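Local coordinates for protein orotidine 5'-phosphate decarboxylase (Sulfolobus solfataricus, PDB 4DBD) that probably catalyses the decarboxylation of orotidine 5'-monophosphate to UMP, the last step of de novo UMP synthesis, and works as a homodimer with a TIM-barrel fold, at residues Asp64-Glu74 against Gly92-Leu101; Val140-Ile149 against Thr160-Ser168. All blocks are in the same frame, centred on the assembly; numbering follows the deposited sequence. Where two conformers were deposited one is given.

Contact 1 (Asp64-Glu74 against Gly92-Leu101); sequences DIGYIMKSIVE and GSLDELKRYL
Gly92 gives its carbonyl O to Gly66 N (2.9 Å, 155° at the hydrogen), tying the start of helix 66-73 to the neighbouring helix. Ser93 OG donates to Asp64 O at 2.8 Å; with OG anti to the backbone N (chi1 -180°), the hydroxyl also lies against Met69 CE. Glu96 OE1 comes within 3.3 Å of Gly66 CA, where a side chain would clash. Two waters sit on that OE1, one bridging to Tyr67 N and the other to Lys70 NZ; a third links Lys70 NZ to Glu96 O, so lysine and glutamate meet through water. Leu97 sends CD2 to the thioether of Met69 and CD1 to Val73 CG2 (4.0 Å). Tyr100 meets Val73 CG2 at CE2 (3.5 Å), obliquely to its ring, while Lys70 CG packs on Tyr100 CB and Glu74 CB touches Tyr100 OH at 3.1 Å. Leu101 CD2 closes the row on Val73 CG2. Residues 64-68 probably bind substrate, and Asp64 is a predicted active-site residue. The two are successive outer helices of a TIM barrel, running in the same general direction and crossing at -35°, axes 8.1 Å apart at closest approach. Met69 and Val73 rest on strand 55-62, Leu97 and Leu101 on strands 81-85 and 107-113.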
loop_
_atom_site.group_PDB
_atom_site.type_symbol
_atom_site.label_atom_id
_atom_site.label_comp_id
_atom_site.label_asym_id
_atom_site.label_seq_id
_atom_site.Cartn_x
_atom_site.Cartn_y
_atom_site.Cartn_z
ATOM N N ASP A 64 5.562 3.462 -0.531
ATOM C CA ASP A 64 5.677 4.725 -1.244
ATOM C C ASP A 64 6.970 5.404 -0.836
ATOM O O ASP A 64 7.786 4.826 -0.111
ATOM C CB ASP A 64 4.453 5.607 -0.945
ATOM C CG ASP A 64 4.040 6.458 -2.134
ATOM O OD1 ASP A 64 4.940 6.997 -2.812
ATOM O OD2 ASP A 64 2.822 6.596 -2.395
ATOM N N ILE A 65 7.180 6.616 -1.332
ATOM C CA ILE A 65 8.309 7.412 -0.894
ATOM C C ILE A 65 8.123 7.796 0.578
ATOM O O ILE A 65 7.005 7.735 1.119
ATOM C CB ILE A 65 8.466 8.673 -1.755
ATOM C CG1 ILE A 65 7.242 9.579 -1.584
ATOM C CG2 ILE A 65 8.633 8.293 -3.213
ATOM C CD1 ILE A 65 7.435 10.969 -2.200
ATOM N N GLY A 66 9.217 8.209 1.210
ATOM C CA GLY A 66 9.244 8.447 2.642
ATOM C C GLY A 66 8.241 9.488 3.069
ATOM O O GLY A 66 7.507 9.277 4.038
ATOM N N TYR A 67 8.212 10.624 2.364
ATOM C CA TYR A 67 7.278 11.700 2.700
ATOM C C TYR A 67 5.848 11.188 2.805
ATOM O O TYR A 67 5.119 11.542 3.731
ATOM C CB TYR A 67 7.360 12.842 1.671
ATOM C CG TYR A 67 6.175 13.785 1.708
ATOM C CD1 TYR A 67 6.002 14.680 2.760
ATOM C CD2 TYR A 67 5.246 13.798 0.677
ATOM C CE1 TYR A 67 4.913 15.558 2.791
ATOM C CE2 TYR A 67 4.158 14.670 0.694
ATOM C CZ TYR A 67 4.000 15.545 1.755
ATOM O OH TYR A 67 2.917 16.405 1.774
ATOM N N ILE A 68 5.451 10.340 1.862
ATOM C CA ILE A 68 4.071 9.857 1.825
ATOM C C ILE A 68 3.832 8.831 2.924
ATOM O O ILE A 68 2.792 8.845 3.574
ATOM C CB ILE A 68 3.727 9.232 0.460
ATOM C CG1 ILE A 68 3.755 10.290 -0.656
ATOM C CG2 ILE A 68 2.399 8.508 0.521
ATOM C CD1 ILE A 68 2.732 11.381 -0.515
ATOM N N MET A 69 4.785 7.917 3.123
ATOM C CA MET A 69 4.615 6.926 4.175
ATOM C C MET A 69 4.533 7.565 5.550
ATOM O O MET A 69 3.749 7.142 6.391
ATOM C CB MET A 69 5.713 5.875 4.120
ATOM C CG MET A 69 5.513 4.956 2.936
ATOM S SD MET A 69 6.611 3.520 2.876
ATOM C CE MET A 69 8.212 4.302 2.944
ATOM N N LYS A 70 5.351 8.585 5.781
ATOM C CA LYS A 70 5.285 9.332 7.040
ATOM C C LYS A 70 3.951 10.082 7.186
ATOM O O LYS A 70 3.369 10.133 8.271
ATOM C CB LYS A 70 6.489 10.272 7.154
ATOM C CG LYS A 70 7.803 9.529 7.380
ATOM C CD LYS A 70 9.006 10.382 6.996
ATOM C CE LYS A 70 9.017 11.718 7.709
ATOM N NZ LYS A 70 10.249 12.497 7.315
ATOM N N SER A 71 3.445 10.641 6.090
ATOM C CA SER A 71 2.163 11.357 6.128
ATOM C C SER A 71 1.012 10.412 6.478
ATOM O O SER A 71 0.016 10.809 7.091
ATOM C CB SER A 71 1.887 12.035 4.789
ATOM O OG SER A 71 2.824 13.073 4.554
ATOM N N ILE A 72 1.151 9.156 6.076
ATOM C CA ILE A 72 0.171 8.140 6.409
ATOM C C ILE A 72 0.235 7.750 7.879
ATOM O O ILE A 72 -0.780 7.798 8.583
ATOM C CB ILE A 72 0.372 6.896 5.529
ATOM C CG1 ILE A 72 0.056 7.233 4.072
ATOM C CG2 ILE A 72 -0.493 5.741 6.017
ATOM C CD1 ILE A 72 0.477 6.162 3.074
ATOM N N VAL A 73 1.416 7.371 8.362
ATOM C CA VAL A 73 1.496 6.808 9.707
ATOM C C VAL A 73 1.286 7.836 10.813
ATOM O O VAL A 73 0.900 7.483 11.925
ATOM C CB VAL A 73 2.813 6.031 9.972
ATOM C CG1 VAL A 73 3.006 4.879 8.940
ATOM C CG2 VAL A 73 3.994 6.960 9.990
ATOM N N GLU A 74 1.537 9.106 10.532
ATOM C CA GLU A 74 1.344 10.097 11.594
ATOM C C GLU A 74 -0.144 10.284 11.918
ATOM O O GLU A 74 -0.489 10.778 12.987
ATOM C CB GLU A 74 2.047 11.428 11.280
ATOM C CG GLU A 74 1.372 12.284 10.236
ATOM C CD GLU A 74 2.248 13.446 9.779
ATOM O OE1 GLU A 74 3.360 13.626 10.327
ATOM O OE2 GLU A 74 1.824 14.177 8.857
ATOM N N GLY A 92 15.357 7.241 0.611
ATOM C CA GLY A 92 14.238 8.085 0.221
ATOM C C GLY A 92 12.891 7.401 0.405
ATOM O O GLY A 92 11.854 7.919 -0.016
ATOM N N SER A 93 12.908 6.233 1.033
ATOM C CA SER A 93 11.675 5.494 1.308
ATOM C C SER A 93 11.741 4.906 2.715
ATOM O O SER A 93 11.385 5.571 3.685
ATOM C CB SER A 93 11.444 4.429 0.236
ATOM O OG SER A 93 10.255 3.692 0.466
ATOM N N LEU A 94 12.227 3.677 2.854
ATOM C CA LEU A 94 12.239 3.072 4.182
ATOM C C LEU A 94 13.159 3.760 5.202
ATOM O O LEU A 94 12.863 3.749 6.403
ATOM C CB LEU A 94 12.518 1.570 4.104
ATOM C CG LEU A 94 11.385 0.754 3.478
ATOM C CD1 LEU A 94 11.875 -0.650 3.178
ATOM C CD2 LEU A 94 10.143 0.721 4.398
ATOM N N ASP A 95 14.264 4.358 4.761
ATOM C CA ASP A 95 15.124 5.024 5.750
ATOM C C ASP A 95 14.395 6.171 6.452
ATOM O O ASP A 95 14.464 6.309 7.675
ATOM C CB ASP A 95 16.495 5.456 5.186
ATOM C CG ASP A 95 16.395 6.422 4.008
ATOM O OD1 ASP A 95 15.284 6.846 3.634
ATOM O OD2 ASP A 95 17.461 6.781 3.461
ATOM N N GLU A 96 13.660 6.958 5.678
ATOM C CA GLU A 96 12.925 8.090 6.209
ATOM C C GLU A 96 11.791 7.639 7.119
ATOM O O GLU A 96 11.523 8.268 8.146
ATOM C CB GLU A 96 12.387 8.953 5.072
ATOM C CG GLU A 96 13.475 9.673 4.317
ATOM C CD GLU A 96 12.962 10.482 3.153
ATOM O OE1 GLU A 96 11.732 10.641 3.020
ATOM O OE2 GLU A 96 13.802 10.978 2.367
ATOM N N LEU A 97 11.122 6.551 6.747
ATOM C CA LEU A 97 10.055 6.004 7.588
ATOM C C LEU A 97 10.615 5.450 8.902
ATOM O O LEU A 97 10.026 5.656 9.969
ATOM C CB LEU A 97 9.272 4.922 6.837
ATOM C CG LEU A 97 8.174 4.217 7.636
ATOM C CD1 LEU A 97 7.083 5.192 8.064
ATOM C CD2 LEU A 97 7.579 3.047 6.841
ATOM N N LYS A 98 11.748 4.753 8.823
ATOM C CA LYS A 98 12.389 4.198 10.018
ATOM C C LYS A 98 12.781 5.303 11.010
ATOM O O LYS A 98 12.486 5.197 12.208
ATOM C CB LYS A 98 13.587 3.298 9.649
ATOM C CG LYS A 98 14.261 2.588 10.827
ATOM C CD LYS A 98 13.302 1.679 11.572
ATOM C CE LYS A 98 14.038 0.629 12.402
ATOM N NZ LYS A 98 15.154 1.185 13.225
ATOM N N ARG A 99 13.424 6.361 10.514
ATOM C CA ARG A 99 13.796 7.481 11.369
ATOM C C ARG A 99 12.552 8.024 12.069
ATOM O O ARG A 99 12.574 8.328 13.264
ATOM C CB ARG A 99 14.463 8.612 10.560
ATOM C CG ARG A 99 15.582 8.181 9.609
ATOM C CD ARG A 99 16.944 8.031 10.290
ATOM N NE ARG A 99 17.008 6.854 11.153
ATOM C CZ ARG A 99 17.084 5.602 10.709
ATOM N NH1 ARG A 99 17.087 5.351 9.402
ATOM N NH2 ARG A 99 17.144 4.600 11.578
ATOM N N TYR A 100 11.466 8.158 11.316
ATOM C CA TYR A 100 10.231 8.690 11.867
ATOM C C TYR A 100 9.639 7.796 12.952
ATOM O O TYR A 100 9.243 8.271 14.023
ATOM C CB TYR A 100 9.183 8.909 10.782
ATOM C CG TYR A 100 7.903 9.419 11.380
ATOM C CD1 TYR A 100 7.732 10.770 11.642
ATOM C CD2 TYR A 100 6.881 8.545 11.732
ATOM C CE1 TYR A 100 6.569 11.246 12.221
ATOM C CE2 TYR A 100 5.699 9.014 12.314
ATOM C CZ TYR A 100 5.558 10.369 12.556
ATOM O OH TYR A 100 4.404 10.854 13.130
ATOM N N LEU A 101 9.565 6.501 12.671
ATOM C CA LEU A 101 8.946 5.576 13.612
ATOM C C LEU A 101 9.787 5.495 14.881
ATOM O O LEU A 101 9.236 5.459 15.987
ATOM C CB LEU A 101 8.760 4.188 12.971
ATOM C CG LEU A 101 7.763 4.132 11.807
ATOM C CD1 LEU A 101 7.750 2.744 11.116
ATOM C CD2 LEU A 101 6.358 4.525 12.208
HETATM O O HOH W 1 10.434 11.374 0.673
HETATM O O HOH W 2 12.157 10.854 8.429
HETATM O O HOH W 3 10.259 12.459 4.543
#

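Contact 2 (Val140-Ile149 against Thr160-Ser168); sequences VVGGTKLDHI and TIVSPGMGS. With SO4 (sulfate ion), chain C.
Val140 and Val162 pair in parallel, their CA atoms 5.0 Å apart, and Val141 N donates to Val162 O at 2.9 Å, almost straight on to the carbonyl. Beyond the strands the backbones stay joined: Gly143 N, in the type I turn Gly142-Lys145, reaches Pro164 O at 2.6 Å, with 133° at the hydrogen. A side chain on Gly143 would run into that same oxygen and into Met166 SD, which lies 3.6 Å from Gly143 CA.

Ser163 OG, anti to its own carbonyl carbon (chi1 -66°), swings back to give a 2.7 Å bond to Val141 O in the plane of that carbonyl. Ile149 CD1 lies 3.5 Å from Ser163 OG, bringing helix 146-155 down on the strand pair. Val140 divides its methyls, CG2 meeting Val162 CG2 and CG1 crossing to Pro164 CD (3.6 Å); Val141 CG2 meets Ile161 CG2. In the first turn of helix 146-155, His148 NE2 donates to sulfate O3 at 3.0 Å, the ion, probably from the crystallisation liquor, lying at the ring edge and also held by Thr121 OG1. Replacing His148 with an alanine removes the imidazole, which would probably leave sulfate O3 without this N-H donor and the ion more loosely held.

This is a beta-alpha-beta unit of a TIM barrel: strand 138-141, helix 146-155 and strand 160-163, with the loop after the last strand entering the predicted substrate-binding run that begins at Pro164.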
loop_
_atom_site.group_PDB
_atom_site.type_symbol
_atom_site.label_atom_id
_atom_site.label_comp_id
_atom_site.label_asym_id
_atom_site.label_seq_id
_atom_site.Cartn_x
_atom_site.Cartn_y
_atom_site.Cartn_z
ATOM N N VAL A 140 7.501 -9.969 7.892
ATOM C CA VAL A 140 6.335 -10.758 7.552
ATOM C C VAL A 140 6.775 -11.833 6.562
ATOM O O VAL A 140 7.258 -11.509 5.482
ATOM C CB VAL A 140 5.241 -9.864 6.902
ATOM C CG1 VAL A 140 3.976 -10.671 6.612
ATOM C CG2 VAL A 140 4.921 -8.673 7.786
ATOM N N VAL A 141 6.649 -13.104 6.944
ATOM C CA VAL A 141 6.997 -14.210 6.045
ATOM C C VAL A 141 5.795 -15.142 5.889
ATOM O O VAL A 141 5.338 -15.745 6.863
ATOM C CB VAL A 141 8.204 -15.018 6.550
ATOM C CG1 VAL A 141 8.646 -15.994 5.466
ATOM C CG2 VAL A 141 9.351 -14.086 6.924
ATOM N N GLY A 142 5.297 -15.257 4.659
ATOM C CA GLY A 142 4.065 -15.983 4.369
ATOM C C GLY A 142 3.945 -17.377 4.965
ATOM O O GLY A 142 4.900 -18.160 4.943
ATOM N N GLY A 143 2.754 -17.692 5.479
ATOM C CA GLY A 143 2.502 -18.962 6.147
ATOM C C GLY A 143 2.365 -20.158 5.213
ATOM O O GLY A 143 2.452 -21.306 5.652
ATOM N N THR A 144 2.139 -19.893 3.928
ATOM C CA THR A 144 2.150 -20.940 2.912
ATOM C C THR A 144 3.589 -21.258 2.530
ATOM O O THR A 144 3.861 -22.255 1.855
ATOM C CB THR A 144 1.468 -20.472 1.632
ATOM O OG1 THR A 144 2.027 -19.209 1.256
ATOM C CG2 THR A 144 -0.024 -20.332 1.829
ATOM N N LYS A 145 4.503 -20.387 2.943
ATOM C CA LYS A 145 5.891 -20.458 2.504
ATOM C C LYS A 145 6.784 -20.932 3.652
ATOM O O LYS A 145 7.635 -20.173 4.147
ATOM C CB LYS A 145 6.346 -19.082 1.999
ATOM C CG LYS A 145 5.397 -18.429 0.981
ATOM C CD LYS A 145 5.295 -19.255 -0.308
ATOM C CE LYS A 145 4.557 -18.496 -1.424
ATOM N NZ LYS A 145 5.350 -17.366 -2.009
ATOM N N LEU A 146 6.579 -22.181 4.071
ATOM C CA LEU A 146 7.250 -22.721 5.255
ATOM C C LEU A 146 8.771 -22.760 5.132
ATOM O O LEU A 146 9.457 -22.420 6.082
ATOM C CB LEU A 146 6.716 -24.106 5.636
ATOM C CG LEU A 146 5.230 -24.237 5.985
ATOM C CD1 LEU A 146 4.959 -25.607 6.589
ATOM C CD2 LEU A 146 4.774 -23.137 6.943
ATOM N N ASP A 147 9.288 -23.197 3.984
ATOM C CA ASP A 147 10.736 -23.227 3.773
ATOM C C ASP A 147 11.334 -21.853 4.036
ATOM O O ASP A 147 12.380 -21.724 4.678
ATOM C CB ASP A 147 11.073 -23.650 2.342
ATOM C CG ASP A 147 10.844 -25.130 2.099
ATOM O OD1 ASP A 147 9.832 -25.654 2.604
ATOM O OD2 ASP A 147 11.685 -25.766 1.415
ATOM N N HIS A 148 10.665 -20.823 3.529
ATOM C CA HIS A 148 11.183 -19.459 3.672
ATOM C C HIS A 148 11.142 -18.986 5.125
ATOM O O HIS A 148 12.019 -18.233 5.566
ATOM C CB HIS A 148 10.427 -18.500 2.752
ATOM C CG HIS A 148 10.628 -18.777 1.293
ATOM N ND1 HIS A 148 11.793 -18.457 0.630
ATOM C CD2 HIS A 148 9.812 -19.337 0.368
ATOM C CE1 HIS A 148 11.685 -18.809 -0.639
ATOM N NE2 HIS A 148 10.493 -19.345 -0.823
ATOM N N ILE A 149 10.133 -19.425 5.872
ATOM C CA ILE A 149 10.053 -19.098 7.293
ATOM C C ILE A 149 11.273 -19.625 8.034
ATOM O O ILE A 149 11.906 -18.904 8.809
ATOM C CB ILE A 149 8.774 -19.688 7.940
ATOM C CG1 ILE A 149 7.531 -19.047 7.329
ATOM C CG2 ILE A 149 8.777 -19.485 9.446
ATOM C CD1 ILE A 149 6.220 -19.607 7.878
ATOM N N THR A 160 11.450 -10.550 15.179
ATOM C CA THR A 160 10.099 -11.104 15.284
ATOM C C THR A 160 9.609 -11.499 13.893
ATOM O O THR A 160 9.604 -10.687 12.968
ATOM C CB THR A 160 9.105 -10.108 15.918
ATOM O OG1 THR A 160 9.583 -9.731 17.214
ATOM C CG2 THR A 160 7.711 -10.727 16.056
ATOM N N ILE A 161 9.191 -12.750 13.747
ATOM C CA ILE A 161 8.667 -13.229 12.476
ATOM C C ILE A 161 7.174 -13.461 12.622
ATOM O O ILE A 161 6.734 -14.158 13.526
ATOM C CB ILE A 161 9.410 -14.508 12.010
ATOM C CG1 ILE A 161 10.892 -14.185 11.789
ATOM C CG2 ILE A 161 8.765 -15.104 10.757
ATOM C CD1 ILE A 161 11.715 -15.307 11.144
ATOM N N VAL A 162 6.396 -12.834 11.745
ATOM C CA VAL A 162 4.940 -12.965 11.766
ATOM C C VAL A 162 4.503 -13.534 10.428
ATOM O O VAL A 162 5.073 -13.195 9.376
ATOM C CB VAL A 162 4.235 -11.620 12.054
ATOM C CG1 VAL A 162 4.594 -11.130 13.455
ATOM C CG2 VAL A 162 4.592 -10.584 10.987
ATOM N N SER A 163 3.528 -14.438 10.473
ATOM C CA SER A 163 3.189 -15.228 9.292
ATOM C C SER A 163 1.698 -15.304 9.047
ATOM O O SER A 163 0.978 -15.976 9.779
ATOM C CB SER A 163 3.736 -16.652 9.430
ATOM O OG SER A 163 5.146 -16.661 9.443
ATOM N N PRO A 164 1.238 -14.628 7.990
ATOM C CA PRO A 164 -0.167 -14.681 7.587
ATOM C C PRO A 164 -0.379 -15.859 6.655
ATOM O O PRO A 164 0.542 -16.648 6.464
ATOM C CB PRO A 164 -0.367 -13.351 6.849
ATOM C CG PRO A 164 0.985 -13.016 6.297
ATOM C CD PRO A 164 2.026 -13.687 7.171
ATOM N N GLY A 165 -1.582 -15.991 6.107
ATOM C CA GLY A 165 -1.876 -17.087 5.205
ATOM C C GLY A 165 -2.276 -18.378 5.902
ATOM O O GLY A 165 -2.316 -19.427 5.262
ATOM N N MET A 166 -2.568 -18.305 7.203
ATOM C CA MET A 166 -3.056 -19.472 7.945
ATOM C C MET A 166 -4.581 -19.555 7.847
ATOM O O MET A 166 -5.281 -18.536 7.990
ATOM C CB MET A 166 -2.622 -19.431 9.422
ATOM C CG MET A 166 -1.171 -19.061 9.657
ATOM S SD MET A 166 -0.014 -19.952 8.596
ATOM C CE MET A 166 0.014 -21.602 9.321
ATOM N N GLY A 167 -5.080 -20.764 7.591
ATOM C CA GLY A 167 -6.503 -20.996 7.449
ATOM C C GLY A 167 -6.999 -21.016 6.011
ATOM O O GLY A 167 -6.869 -22.026 5.310
ATOM N N SER A 168 -7.569 -19.896 5.568
ATOM C CA SER A 168 -8.194 -19.807 4.245
ATOM C C SER A 168 -7.184 -19.920 3.100
ATOM O O SER A 168 -7.426 -20.613 2.118
ATOM C CB SER A 168 -8.995 -18.501 4.119
ATOM O OG SER A 168 -9.614 -18.383 2.848
HETATM S S SO4 C . 8.725 -20.555 -4.004
HETATM O O1 SO4 C . 8.089 -21.023 -2.772
HETATM O O2 SO4 C . 7.867 -19.555 -4.642
HETATM O O3 SO4 C . 10.026 -19.964 -3.691
HETATM O O4 SO4 C . 8.914 -21.677 -4.917
#

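In the fold
The two contacts belong to one closed eight-stranded parallel barrel and follow each other along the chain, contact 1 ending before contact 2 begins. Their centres lie about 25 Å apart and their nearest atoms about 11 Å, so they do not touch. Contact 1 joins two helices on the outside of the barrel, after its third and fourth strands; contact 2 lies deeper, between the sixth and seventh strands and the loops that follow them. Strand 107-113 bridges the interval: it packs against helix 90-103 and hydrogen-bonds to strand 138-141. Both contacts carry predicted substrate-binding residues, and at contact 1 Asp64 forms a salt bridge with Lys61 of the second subunit, consistent with active sites built across the dimer.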